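Local coordinates for protein DR2417 (Deinococcus radiodurans, PDB 4XWW) that probably degrades and matures RNA as a metal-dependent 5'-3' exonuclease, possibly also an endonuclease, of the metallo-beta-lactamase superfamily, and works as a homodimer, at residues 233-244 with 332-343; 319-327 with 356-364. One frame throughout, in Å; residues are numbered along the deposited sequence.

Contact 1 (233-244 with 332-343)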
loop_
_atom_site.group_PDB
_atom_site.type_symbol
_atom_site.label_atom_id
_atom_site.label_comp_id
_atom_site.label_asym_id
_atom_site.label_seq_id
_atom_site.Cartn_x
_atom_site.Cartn_y
_atom_site.Cartn_z
ATOM N N ILE A 233 27.757 6.891 -8.611
ATOM C CA ILE A 233 27.708 7.566 -9.902
ATOM C C ILE A 233 29.071 7.518 -10.592
ATOM O O ILE A 233 29.146 7.295 -11.807
ATOM C CB ILE A 233 27.163 9.004 -9.718
ATOM C CG1 ILE A 233 25.669 8.877 -9.361
ATOM C CG2 ILE A 233 27.396 9.869 -10.968
ATOM C CD1 ILE A 233 24.997 10.148 -8.894
ATOM N N LYS A 234 30.144 7.665 -9.820
ATOM C CA LYS A 234 31.500 7.566 -10.370
ATOM C C LYS A 234 31.695 6.236 -11.087
ATOM O O LYS A 234 32.408 6.151 -12.094
ATOM C CB LYS A 234 32.534 7.725 -9.258
ATOM C CG LYS A 234 33.969 7.611 -9.717
ATOM C CD LYS A 234 34.902 7.903 -8.558
ATOM C CE LYS A 234 36.355 7.779 -8.980
ATOM N NZ LYS A 234 37.266 8.013 -7.825
ATOM N N GLY A 235 31.027 5.206 -10.583
ATOM C CA GLY A 235 31.115 3.876 -11.157
ATOM C C GLY A 235 30.151 3.560 -12.292
ATOM O O GLY A 235 30.245 2.476 -12.902
ATOM N N CYS A 236 29.226 4.471 -12.592
ATOM C CA CYS A 236 28.247 4.225 -13.664
ATOM C C CYS A 236 28.841 4.418 -15.045
ATOM O O CYS A 236 29.415 5.460 -15.339
ATOM C CB CYS A 236 27.024 5.121 -13.499
ATOM S SG CYS A 236 26.049 4.660 -12.055
ATOM N N ARG A 237 28.707 3.385 -15.882
ATOM C CA ARG A 237 29.342 3.330 -17.189
ATOM C C ARG A 237 28.619 4.205 -18.203
ATOM O O ARG A 237 29.232 4.707 -19.154
ATOM C CB ARG A 237 29.383 1.872 -17.681
ATOM C CG ARG A 237 30.152 1.629 -18.962
ATOM C CD ARG A 237 30.036 0.160 -19.368
ATOM N NE ARG A 237 30.630 -0.105 -20.674
ATOM C CZ ARG A 237 31.587 -1.002 -20.892
ATOM N NH1 ARG A 237 32.062 -1.724 -19.886
ATOM N NH2 ARG A 237 32.064 -1.182 -22.118
ATOM N N GLY A 238 27.315 4.389 -17.999
ATOM C CA GLY A 238 26.504 5.073 -18.992
ATOM C C GLY A 238 25.744 6.258 -18.412
ATOM O O GLY A 238 26.204 6.919 -17.484
ATOM N N ARG A 239 24.565 6.523 -18.965
ATOM C CA ARG A 239 23.712 7.604 -18.473
ATOM C C ARG A 239 23.216 7.317 -17.049
ATOM O O ARG A 239 23.027 6.161 -16.662
ATOM C CB ARG A 239 22.513 7.809 -19.408
ATOM C CG ARG A 239 22.858 8.224 -20.807
ATOM C CD ARG A 239 21.609 8.679 -21.563
ATOM N NE ARG A 239 20.639 7.590 -21.653
ATOM C CZ ARG A 239 19.536 7.619 -22.394
ATOM N NH1 ARG A 239 19.259 8.680 -23.135
ATOM N NH2 ARG A 239 18.711 6.580 -22.400
ATOM N N VAL A 240 22.992 8.369 -16.274
ATOM C CA VAL A 240 22.406 8.246 -14.940
ATOM C C VAL A 240 21.131 9.074 -14.888
ATOM O O VAL A 240 21.122 10.255 -15.276
ATOM C CB VAL A 240 23.375 8.707 -13.817
ATOM C CG1 VAL A 240 22.709 8.660 -12.432
ATOM C CG2 VAL A 240 24.666 7.910 -13.841
ATOM N N PHE A 241 20.067 8.443 -14.408
ATOM C CA PHE A 241 18.821 9.108 -14.064
ATOM C C PHE A 241 18.632 8.980 -12.575
ATOM O O PHE A 241 18.805 7.901 -12.004
ATOM C CB PHE A 241 17.622 8.495 -14.798
ATOM C CG PHE A 241 17.731 8.515 -16.302
ATOM C CD1 PHE A 241 18.588 7.643 -16.963
ATOM C CD2 PHE A 241 16.957 9.379 -17.058
ATOM C CE1 PHE A 241 18.686 7.659 -18.358
ATOM C CE2 PHE A 241 17.035 9.391 -18.441
ATOM C CZ PHE A 241 17.909 8.539 -19.094
ATOM N N LEU A 242 18.282 10.081 -11.924
ATOM C CA LEU A 242 18.061 10.044 -10.494
ATOM C C LEU A 242 16.756 10.769 -10.169
ATOM O O LEU A 242 16.475 11.800 -10.757
ATOM C CB LEU A 242 19.244 10.693 -9.750
ATOM C CG LEU A 242 19.168 10.726 -8.226
ATOM C CD1 LEU A 242 20.585 10.653 -7.645
ATOM C CD2 LEU A 242 18.454 12.005 -7.723
ATOM N N THR A 243 15.971 10.215 -9.250
ATOM C CA THR A 243 14.758 10.883 -8.768
ATOM C C THR A 243 14.816 11.036 -7.276
ATOM O O THR A 243 15.396 10.215 -6.566
ATOM C CB THR A 243 13.470 10.109 -9.165
ATOM O OG1 THR A 243 12.312 10.872 -8.802
ATOM C CG2 THR A 243 13.401 8.745 -8.461
ATOM N N THR A 244 14.256 12.148 -6.794
ATOM C CA THR A 244 14.144 12.421 -5.383
ATOM C C THR A 244 12.986 13.425 -5.290
ATOM O O THR A 244 12.403 13.767 -6.319
ATOM C CB THR A 244 15.468 12.979 -4.823
ATOM O OG1 THR A 244 15.428 13.030 -3.399
ATOM C CG2 THR A 244 15.750 14.355 -5.404
ATOM N N ILE A 332 12.810 11.129 -24.319
ATOM C CA ILE A 332 13.857 10.282 -23.773
ATOM C C ILE A 332 13.375 8.826 -23.717
ATOM O O ILE A 332 12.230 8.546 -23.361
ATOM C CB ILE A 332 14.292 10.748 -22.359
ATOM C CG1 ILE A 332 14.666 12.232 -22.347
ATOM C CG2 ILE A 332 15.453 9.909 -21.848
ATOM C CD1 ILE A 332 14.726 12.828 -20.932
ATOM N N ALA A 333 14.259 7.900 -24.060
ATOM C CA ALA A 333 13.956 6.481 -23.948
ATOM C C ALA A 333 15.037 5.734 -23.171
ATOM O O ALA A 333 16.209 5.782 -23.533
ATOM C CB ALA A 333 13.786 5.873 -25.331
ATOM N N LEU A 334 14.634 5.040 -22.105
ATOM C CA LEU A 334 15.561 4.217 -21.332
ATOM C C LEU A 334 16.073 3.037 -22.154
ATOM O O LEU A 334 15.414 2.592 -23.099
ATOM C CB LEU A 334 14.890 3.702 -20.058
ATOM C CG LEU A 334 14.525 4.788 -19.038
ATOM C CD1 LEU A 334 14.034 4.175 -17.751
ATOM C CD2 LEU A 334 15.703 5.697 -18.755
ATOM N N ARG A 335 17.253 2.536 -21.791
ATOM C CA ARG A 335 17.837 1.369 -22.464
ATOM C C ARG A 335 18.815 0.640 -21.543
ATOM O O ARG A 335 19.286 1.212 -20.546
ATOM C CB ARG A 335 18.542 1.786 -23.765
ATOM C CG ARG A 335 19.453 3.010 -23.654
ATOM C CD ARG A 335 20.170 3.283 -24.990
ATOM N NE ARG A 335 20.494 4.700 -25.186
ATOM C CZ ARG A 335 21.616 5.281 -24.776
ATOM N NH1 ARG A 335 22.541 4.578 -24.137
ATOM N NH2 ARG A 335 21.827 6.569 -25.018
ATOM N N ARG A 336 19.122 -0.612 -21.877
ATOM C CA ARG A 336 20.132 -1.367 -21.135
ATOM C C ARG A 336 21.426 -0.586 -21.074
ATOM O O ARG A 336 21.909 -0.131 -22.101
ATOM C CB ARG A 336 20.405 -2.716 -21.785
ATOM C CG ARG A 336 19.613 -3.844 -21.222
ATOM C CD ARG A 336 19.798 -5.138 -22.005
ATOM N NE ARG A 336 18.485 -5.707 -22.274
ATOM C CZ ARG A 336 17.755 -6.320 -21.353
ATOM N NH1 ARG A 336 18.229 -6.461 -20.124
ATOM N NH2 ARG A 336 16.563 -6.807 -21.665
ATOM N N GLY A 337 21.995 -0.453 -19.880
ATOM C CA GLY A 337 23.200 0.331 -19.703
ATOM C C GLY A 337 22.938 1.583 -18.886
ATOM O O GLY A 337 23.825 2.061 -18.184
ATOM N N ASP A 338 21.726 2.122 -18.988
ATOM C CA ASP A 338 21.303 3.219 -18.109
ATOM C C ASP A 338 21.281 2.796 -16.649
ATOM O O ASP A 338 21.003 1.636 -16.324
ATOM C CB ASP A 338 19.900 3.735 -18.486
ATOM C CG ASP A 338 19.875 4.486 -19.819
ATOM O OD1 ASP A 338 20.937 4.977 -20.247
ATOM O OD2 ASP A 338 18.803 4.562 -20.464
ATOM N N THR A 339 21.543 3.757 -15.767
ATOM C CA THR A 339 21.375 3.568 -14.333
ATOM C C THR A 339 20.261 4.473 -13.830
ATOM O O THR A 339 20.269 5.677 -14.097
ATOM C CB THR A 339 22.689 3.858 -13.571
ATOM O OG1 THR A 339 23.720 2.993 -14.077
ATOM C CG2 THR A 339 22.522 3.604 -12.080
ATOM N N VAL A 340 19.306 3.897 -13.103
ATOM C CA VAL A 340 18.270 4.708 -12.461
ATOM C C VAL A 340 18.399 4.608 -10.952
ATOM O O VAL A 340 18.432 3.511 -10.383
ATOM C CB VAL A 340 16.862 4.300 -12.892
ATOM C CG1 VAL A 340 15.798 5.048 -12.028
ATOM C CG2 VAL A 340 16.689 4.612 -14.357
ATOM N N ILE A 341 18.516 5.765 -10.301
ATOM C CA ILE A 341 18.660 5.812 -8.852
ATOM C C ILE A 341 17.407 6.412 -8.228
ATOM O O ILE A 341 17.019 7.541 -8.556
ATOM C CB ILE A 341 19.878 6.658 -8.424
ATOM C CG1 ILE A 341 21.189 6.114 -9.007
ATOM C CG2 ILE A 341 19.956 6.784 -6.893
ATOM C CD1 ILE A 341 22.355 7.133 -8.915
ATOM N N LEU A 342 16.793 5.666 -7.315
ATOM C CA LEU A 342 15.680 6.182 -6.520
ATOM C C LEU A 342 16.227 6.706 -5.198
ATOM O O LEU A 342 16.445 5.937 -4.266
ATOM C CB LEU A 342 14.620 5.092 -6.274
ATOM C CG LEU A 342 14.172 4.324 -7.518
ATOM C CD1 LEU A 342 13.028 3.320 -7.206
ATOM C CD2 LEU A 342 13.767 5.252 -8.616
ATOM N N SER A 343 16.495 8.011 -5.144
ATOM C CA SER A 343 17.040 8.648 -3.945
ATOM C C SER A 343 15.876 9.054 -3.046
ATOM O O SER A 343 15.612 10.239 -2.852
ATOM C CB SER A 343 17.910 9.853 -4.325
ATOM O OG SER A 343 18.634 10.366 -3.211
HETATM O O HOH W 1 24.747 3.898 -16.471
HETATM O O HOH W 2 23.537 4.609 -20.841
HETATM O O HOH W 3 17.039 8.598 -25.066
#

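Contact 2 (319-327 with 356-364). With nucleotides of chain C.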
loop_
_atom_site.group_PDB
_atom_site.type_symbol
_atom_site.label_atom_id
_atom_site.label_comp_id
_atom_site.label_asym_id
_atom_site.label_seq_id
_atom_site.Cartn_x
_atom_site.Cartn_y
_atom_site.Cartn_z
ATOM N N ALA A 319 4.584 11.431 -13.843
ATOM C CA ALA A 319 5.819 12.171 -13.622
ATOM C C ALA A 319 6.879 11.594 -14.544
ATOM O O ALA A 319 6.614 10.642 -15.280
ATOM C CB ALA A 319 6.263 12.105 -12.169
ATOM N N VAL A 320 8.077 12.160 -14.504
ATOM C CA VAL A 320 9.075 11.815 -15.512
ATOM C C VAL A 320 9.548 10.369 -15.383
ATOM O O VAL A 320 9.547 9.629 -16.376
ATOM C CB VAL A 320 10.277 12.794 -15.453
ATOM C CG1 VAL A 320 11.434 12.273 -16.292
ATOM C CG2 VAL A 320 9.830 14.140 -15.958
ATOM N N LEU A 321 9.920 9.954 -14.180
ATOM C CA LEU A 321 10.354 8.583 -13.996
ATOM C C LEU A 321 9.257 7.597 -14.452
ATOM O O LEU A 321 9.541 6.630 -15.156
ATOM C CB LEU A 321 10.747 8.322 -12.555
ATOM C CG LEU A 321 11.264 6.901 -12.356
ATOM C CD1 LEU A 321 12.523 6.632 -13.188
ATOM C CD2 LEU A 321 11.506 6.678 -10.889
ATOM N N GLY A 322 8.009 7.852 -14.064
ATOM C CA GLY A 322 6.901 7.026 -14.530
ATOM C C GLY A 322 6.823 6.892 -16.030
ATOM O O GLY A 322 6.684 5.788 -16.566
ATOM N N ARG A 323 6.933 8.007 -16.736
ATOM C CA ARG A 323 6.854 7.936 -18.179
ATOM C C ARG A 323 8.068 7.217 -18.774
ATOM O O ARG A 323 7.924 6.459 -19.730
ATOM C CB ARG A 323 6.690 9.330 -18.768
ATOM C CG ARG A 323 5.473 10.031 -18.203
ATOM C CD ARG A 323 4.956 11.089 -19.130
ATOM N NE ARG A 323 5.995 12.030 -19.527
ATOM C CZ ARG A 323 6.380 13.076 -18.800
ATOM N NH1 ARG A 323 5.817 13.313 -17.622
ATOM N NH2 ARG A 323 7.329 13.884 -19.253
ATOM N N LEU A 324 9.250 7.436 -18.206
ATOM C CA LEU A 324 10.444 6.699 -18.635
ATOM C C LEU A 324 10.265 5.190 -18.448
ATOM O O LEU A 324 10.590 4.409 -19.353
ATOM C CB LEU A 324 11.682 7.186 -17.860
ATOM C CG LEU A 324 12.155 8.598 -18.184
ATOM C CD1 LEU A 324 13.243 9.016 -17.217
ATOM C CD2 LEU A 324 12.654 8.639 -19.604
ATOM N N ALA A 325 9.728 4.804 -17.289
ATOM C CA ALA A 325 9.556 3.401 -16.916
ATOM C C ALA A 325 8.540 2.716 -17.820
ATOM O O ALA A 325 8.654 1.525 -18.114
ATOM C CB ALA A 325 9.133 3.281 -15.461
ATOM N N PHE A 326 7.535 3.469 -18.254
ATOM C CA PHE A 326 6.482 2.864 -19.062
ATOM C C PHE A 326 6.712 3.034 -20.555
ATOM O O PHE A 326 5.907 2.577 -21.368
ATOM C CB PHE A 326 5.122 3.430 -18.656
ATOM C CG PHE A 326 4.665 2.948 -17.308
ATOM C CD1 PHE A 326 4.261 1.635 -17.134
ATOM C CD2 PHE A 326 4.662 3.793 -16.213
ATOM C CE1 PHE A 326 3.854 1.179 -15.898
ATOM C CE2 PHE A 326 4.260 3.346 -14.976
ATOM C CZ PHE A 326 3.851 2.037 -14.820
ATOM N N GLY A 327 7.817 3.679 -20.913
ATOM C CA GLY A 327 8.173 3.857 -22.310
ATOM C C GLY A 327 7.342 4.900 -23.030
ATOM O O GLY A 327 7.183 4.843 -24.244
ATOM N N LEU A 356 5.870 -0.879 -8.911
ATOM C CA LEU A 356 5.443 -1.081 -10.282
ATOM C C LEU A 356 6.520 -0.513 -11.192
ATOM O O LEU A 356 6.900 -1.118 -12.192
ATOM C CB LEU A 356 4.099 -0.407 -10.551
ATOM C CG LEU A 356 3.679 -0.342 -12.018
ATOM C CD1 LEU A 356 3.555 -1.750 -12.583
ATOM C CD2 LEU A 356 2.372 0.415 -12.161
ATOM N N ILE A 357 7.025 0.654 -10.809
ATOM C CA ILE A 357 8.040 1.319 -11.605
ATOM C C ILE A 357 9.348 0.551 -11.529
ATOM O O ILE A 357 10.020 0.379 -12.551
ATOM C CB ILE A 357 8.233 2.776 -11.158
ATOM C CG1 ILE A 357 7.057 3.593 -11.692
ATOM C CG2 ILE A 357 9.555 3.327 -11.689
ATOM C CD1 ILE A 357 7.059 5.038 -11.266
ATOM N N VAL A 358 9.685 0.058 -10.341
ATOM C CA VAL A 358 10.930 -0.686 -10.185
ATOM C C VAL A 358 10.938 -1.920 -11.088
ATOM O O VAL A 358 11.913 -2.176 -11.798
ATOM C CB VAL A 358 11.165 -1.077 -8.715
ATOM C CG1 VAL A 358 12.270 -2.150 -8.600
ATOM C CG2 VAL A 358 11.546 0.180 -7.923
ATOM N N ASN A 359 9.851 -2.688 -11.090
ATOM C CA ASN A 359 9.813 -3.862 -11.955
ATOM C C ASN A 359 9.875 -3.519 -13.445
ATOM O O ASN A 359 10.489 -4.250 -14.222
ATOM C CB ASN A 359 8.570 -4.716 -11.655
ATOM C CG ASN A 359 8.777 -5.606 -10.450
ATOM O OD1 ASN A 359 9.750 -6.338 -10.389
ATOM N ND2 ASN A 359 7.904 -5.498 -9.459
ATOM N N ARG A 360 9.261 -2.411 -13.853
ATOM C CA ARG A 360 9.359 -2.018 -15.252
ATOM C C ARG A 360 10.789 -1.621 -15.607
ATOM O O ARG A 360 11.253 -1.929 -16.714
ATOM C CB ARG A 360 8.403 -0.873 -15.588
ATOM C CG ARG A 360 6.916 -1.225 -15.461
ATOM C CD ARG A 360 6.425 -2.100 -16.590
ATOM N NE ARG A 360 5.160 -2.748 -16.245
ATOM C CZ ARG A 360 5.067 -3.904 -15.590
ATOM N NH1 ARG A 360 6.166 -4.541 -15.205
ATOM N NH2 ARG A 360 3.876 -4.423 -15.314
ATOM N N LEU A 361 11.465 -0.919 -14.696
ATOM C CA LEU A 361 12.866 -0.578 -14.913
ATOM C C LEU A 361 13.709 -1.844 -15.086
ATOM O O LEU A 361 14.506 -1.923 -16.017
ATOM C CB LEU A 361 13.404 0.281 -13.761
ATOM C CG LEU A 361 12.736 1.643 -13.670
ATOM C CD1 LEU A 361 13.135 2.357 -12.350
ATOM C CD2 LEU A 361 13.095 2.505 -14.890
ATOM N N TYR A 362 13.507 -2.843 -14.221
ATOM C CA TYR A 362 14.248 -4.099 -14.342
ATOM C C TYR A 362 13.986 -4.771 -15.686
ATOM O O TYR A 362 14.895 -5.341 -16.287
ATOM C CB TYR A 362 13.898 -5.084 -13.203
ATOM C CG TYR A 362 14.721 -4.900 -11.951
ATOM C CD1 TYR A 362 16.019 -5.400 -11.863
ATOM C CD2 TYR A 362 14.207 -4.214 -10.857
ATOM C CE1 TYR A 362 16.776 -5.239 -10.722
ATOM C CE2 TYR A 362 14.965 -4.036 -9.708
ATOM C CZ TYR A 362 16.244 -4.546 -9.648
ATOM O OH TYR A 362 16.981 -4.369 -8.506
ATOM N N GLU A 363 12.747 -4.704 -16.166
ATOM C CA GLU A 363 12.422 -5.363 -17.420
ATOM C C GLU A 363 13.041 -4.644 -18.615
ATOM O O GLU A 363 13.372 -5.285 -19.619
ATOM C CB GLU A 363 10.903 -5.502 -17.573
ATOM C CG GLU A 363 10.335 -6.515 -16.586
ATOM C CD GLU A 363 8.910 -6.919 -16.888
ATOM O OE1 GLU A 363 8.027 -6.041 -16.822
ATOM O OE2 GLU A 363 8.684 -8.117 -17.180
ATOM N N ILE A 364 13.224 -3.326 -18.503
ATOM C CA ILE A 364 13.899 -2.596 -19.575
ATOM C C ILE A 364 15.362 -3.021 -19.604
ATOM O O ILE A 364 15.968 -3.133 -20.680
ATOM C CB ILE A 364 13.776 -1.064 -19.395
ATOM C CG1 ILE A 364 12.335 -0.620 -19.661
ATOM C CG2 ILE A 364 14.720 -0.316 -20.352
ATOM C CD1 ILE A 364 12.069 0.856 -19.345
ATOM P P U C 7 3.067 17.980 -17.458
ATOM O OP1 U C 7 4.485 18.162 -17.064
ATOM O OP2 U C 7 2.171 19.158 -17.525
ATOM O "O5'" U C 7 3.018 17.237 -18.865
ATOM C "C5'" U C 7 3.828 16.076 -19.117
ATOM C "C4'" U C 7 3.025 15.029 -19.853
ATOM O "O4'" U C 7 2.205 15.675 -20.866
ATOM C "C3'" U C 7 3.849 13.986 -20.598
ATOM O "O3'" U C 7 3.146 12.751 -20.659
ATOM C "C2'" U C 7 3.975 14.602 -21.985
ATOM O "O2'" U C 7 4.225 13.648 -22.995
ATOM C "C1'" U C 7 2.591 15.226 -22.156
ATOM N N1 U C 7 2.550 16.361 -23.096
ATOM C C2 U C 7 3.202 16.210 -24.306
ATOM O O2 U C 7 3.803 15.195 -24.614
ATOM N N3 U C 7 3.121 17.294 -25.143
ATOM C C4 U C 7 2.470 18.486 -24.907
ATOM O O4 U C 7 2.493 19.370 -25.766
ATOM C C5 U C 7 1.817 18.564 -23.638
ATOM C C6 U C 7 1.871 17.523 -22.799
ATOM P P U C 6 5.923 16.347 -12.650
ATOM O OP1 U C 6 6.806 15.726 -13.672
ATOM O OP2 U C 6 6.309 17.623 -11.982
ATOM O "O5'" U C 6 4.495 16.610 -13.314
ATOM C "C5'" U C 6 3.715 15.553 -13.849
ATOM C "C4'" U C 6 2.324 16.025 -14.189
ATOM O "O4'" U C 6 1.642 16.452 -12.980
ATOM C "C3'" U C 6 2.255 17.240 -15.099
ATOM O "O3'" U C 6 2.411 16.919 -16.469
ATOM C "C2'" U C 6 0.901 17.844 -14.752
ATOM O "O2'" U C 6 -0.149 17.111 -15.365
ATOM C "C1'" U C 6 0.846 17.590 -13.247
ATOM N N1 U C 6 1.372 18.743 -12.474
ATOM C C2 U C 6 0.483 19.753 -12.154
ATOM O O2 U C 6 -0.693 19.723 -12.474
ATOM N N3 U C 6 1.019 20.801 -11.440
ATOM C C4 U C 6 2.328 20.945 -11.024
ATOM O O4 U C 6 2.658 21.950 -10.389
ATOM C C5 U C 6 3.187 19.862 -11.395
ATOM C C6 U C 6 2.690 18.831 -12.087
ATOM P P U C 5 7.309 16.213 -6.130
ATOM O OP1 U C 5 7.366 14.860 -5.534
ATOM O OP2 U C 5 8.552 16.853 -6.607
ATOM O "O5'" U C 5 6.282 16.179 -7.343
ATOM C "C5'" U C 5 6.568 15.369 -8.493
ATOM C "C4'" U C 5 5.293 14.886 -9.138
ATOM O "O4'" U C 5 4.167 15.059 -8.236
ATOM C "C3'" U C 5 4.861 15.639 -10.384
ATOM O "O3'" U C 5 5.610 15.262 -11.530
ATOM C "C2'" U C 5 3.390 15.259 -10.464
ATOM O "O2'" U C 5 3.186 13.950 -10.949
ATOM C "C1'" U C 5 2.995 15.334 -8.990
ATOM N N1 U C 5 2.493 16.664 -8.617
ATOM C C2 U C 5 1.168 16.941 -8.889
ATOM O O2 U C 5 0.414 16.128 -9.394
ATOM N N3 U C 5 0.759 18.200 -8.534
ATOM C C4 U C 5 1.518 19.196 -7.960
ATOM O O4 U C 5 0.998 20.282 -7.700
ATOM C C5 U C 5 2.883 18.837 -7.720
ATOM C C6 U C 5 3.315 17.615 -8.055
#

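Contact 1 (233-244 with 332-343)
R239 reaches across to D338 and the loop before it. Its CB lies 3.3 Å from D338 OD1, and CG and CD continue past the same oxygen. A bend at chi3 (-61°) turns the head side-on to the carboxylate: NE bonds to D338 OD1 at 3.0 Å and NH2 to D338 OD2 at 2.8 Å, both on the syn sides, a two-nitrogen salt bridge. NH2 also donates to A333 O from above that carbonyl plane, while NH1 reaches A333 N through a water. The guanidinium is held between two neighbours. R335 stacks flat on one face, centres 3.9 Å apart, its own charge paired with D303; F241 CZ lies over the opposite face. D338 OD2 takes a second bond, from R335 N, which fixes the carboxylate further. L334 CD2 covers a face of the F241 ring in a CH-pi contact, 3.7 Å from the centroid. On the other side of the sheet I341 CD1 touches both I233 CG1 and V240 CG1. Strands 240-243 and 339-342 run parallel at 15°, with F241 and I341 each giving N and O to the alternating bonds; F241 N to T339 O is nearly straight at 178°. T244 OG1 closes the far end on S343 O. These are neighbouring inner strands of the five-stranded parallel sheet of the beta-CASP domain, flanked by helices on both faces.

Contact 2 (319-327 with 356-364)
I357 packs as a knob among L321, G322, A325 and F326, and its two branches divide the work. With CG2 anti to the backbone N and CG1 beside it (chi1 -76°), CG2 meets A325 CB at 3.8 Å and L321 CD2 at 4.0 Å, while the extended CG1 arm carries CD1 to G322 CA, 3.8 Å away. The bare backbone of G322 thus forms part of the floor under the isoleucine. A325 points its CB toward helix 356-364, and this small group also receives L361 CD2. One turn on, I364 lays CD1 against the carbonyl oxygens of L324 and A325, near the end of helix 320-326. F326 starts away from the partner helix, but CG stands anti to its carbonyl carbon (chi1 -71°) and the ring swings back along the flank. L356 CD2 meets the ring edge in its plane, 3.4 Å from CZ, and the two side chains cross nearly at right angles. R360 CG lies 3.9 Å from F326 CE1, and the R360 guanidinium plane is almost perpendicular to the ring. L356 CD1 sits over one face of that guanidinium, toward its rim, and R360 NH1 makes a salt bridge of 2.9 Å to E363 OE1 within the same helix. G327 ends the shorter helix in a Schellman motif. The N-terminal end of helix 320-326 borders the bound RNA: A319, at the N-cap, has its CB beside the ribose of U5 of chain C. N359 and Y362 on helix 356-364 bond instead to the second subunit. No hydrogen bond spans the two helices, so their cohesion comes from shape and apolar burial, while the R360-E363 pair lies within helix 356-364 and does not bridge the two.

Overall arrangement
From the N terminus, the chain passes strand 240-243, helix 320-326, strand 339-342 and helix 351-364 in turn. Contact 1 closes the long loop from 244 to 332, which contains the first segment of contact 2; contact 2 closes the shorter loop from 327 to 356, which contains strand 339-342. Their segments therefore alternate and the two closures cross. Contact 1 joins strands within the parallel beta-CASP sheet, and contact 2 pairs the helices laid on one face of it. The layers meet directly: L342 lies against L321 and V358, and L334 against L361. Together they tie the sheet to helix 320-326, bordering the RNA, and helix 351-364, bordering the second subunit.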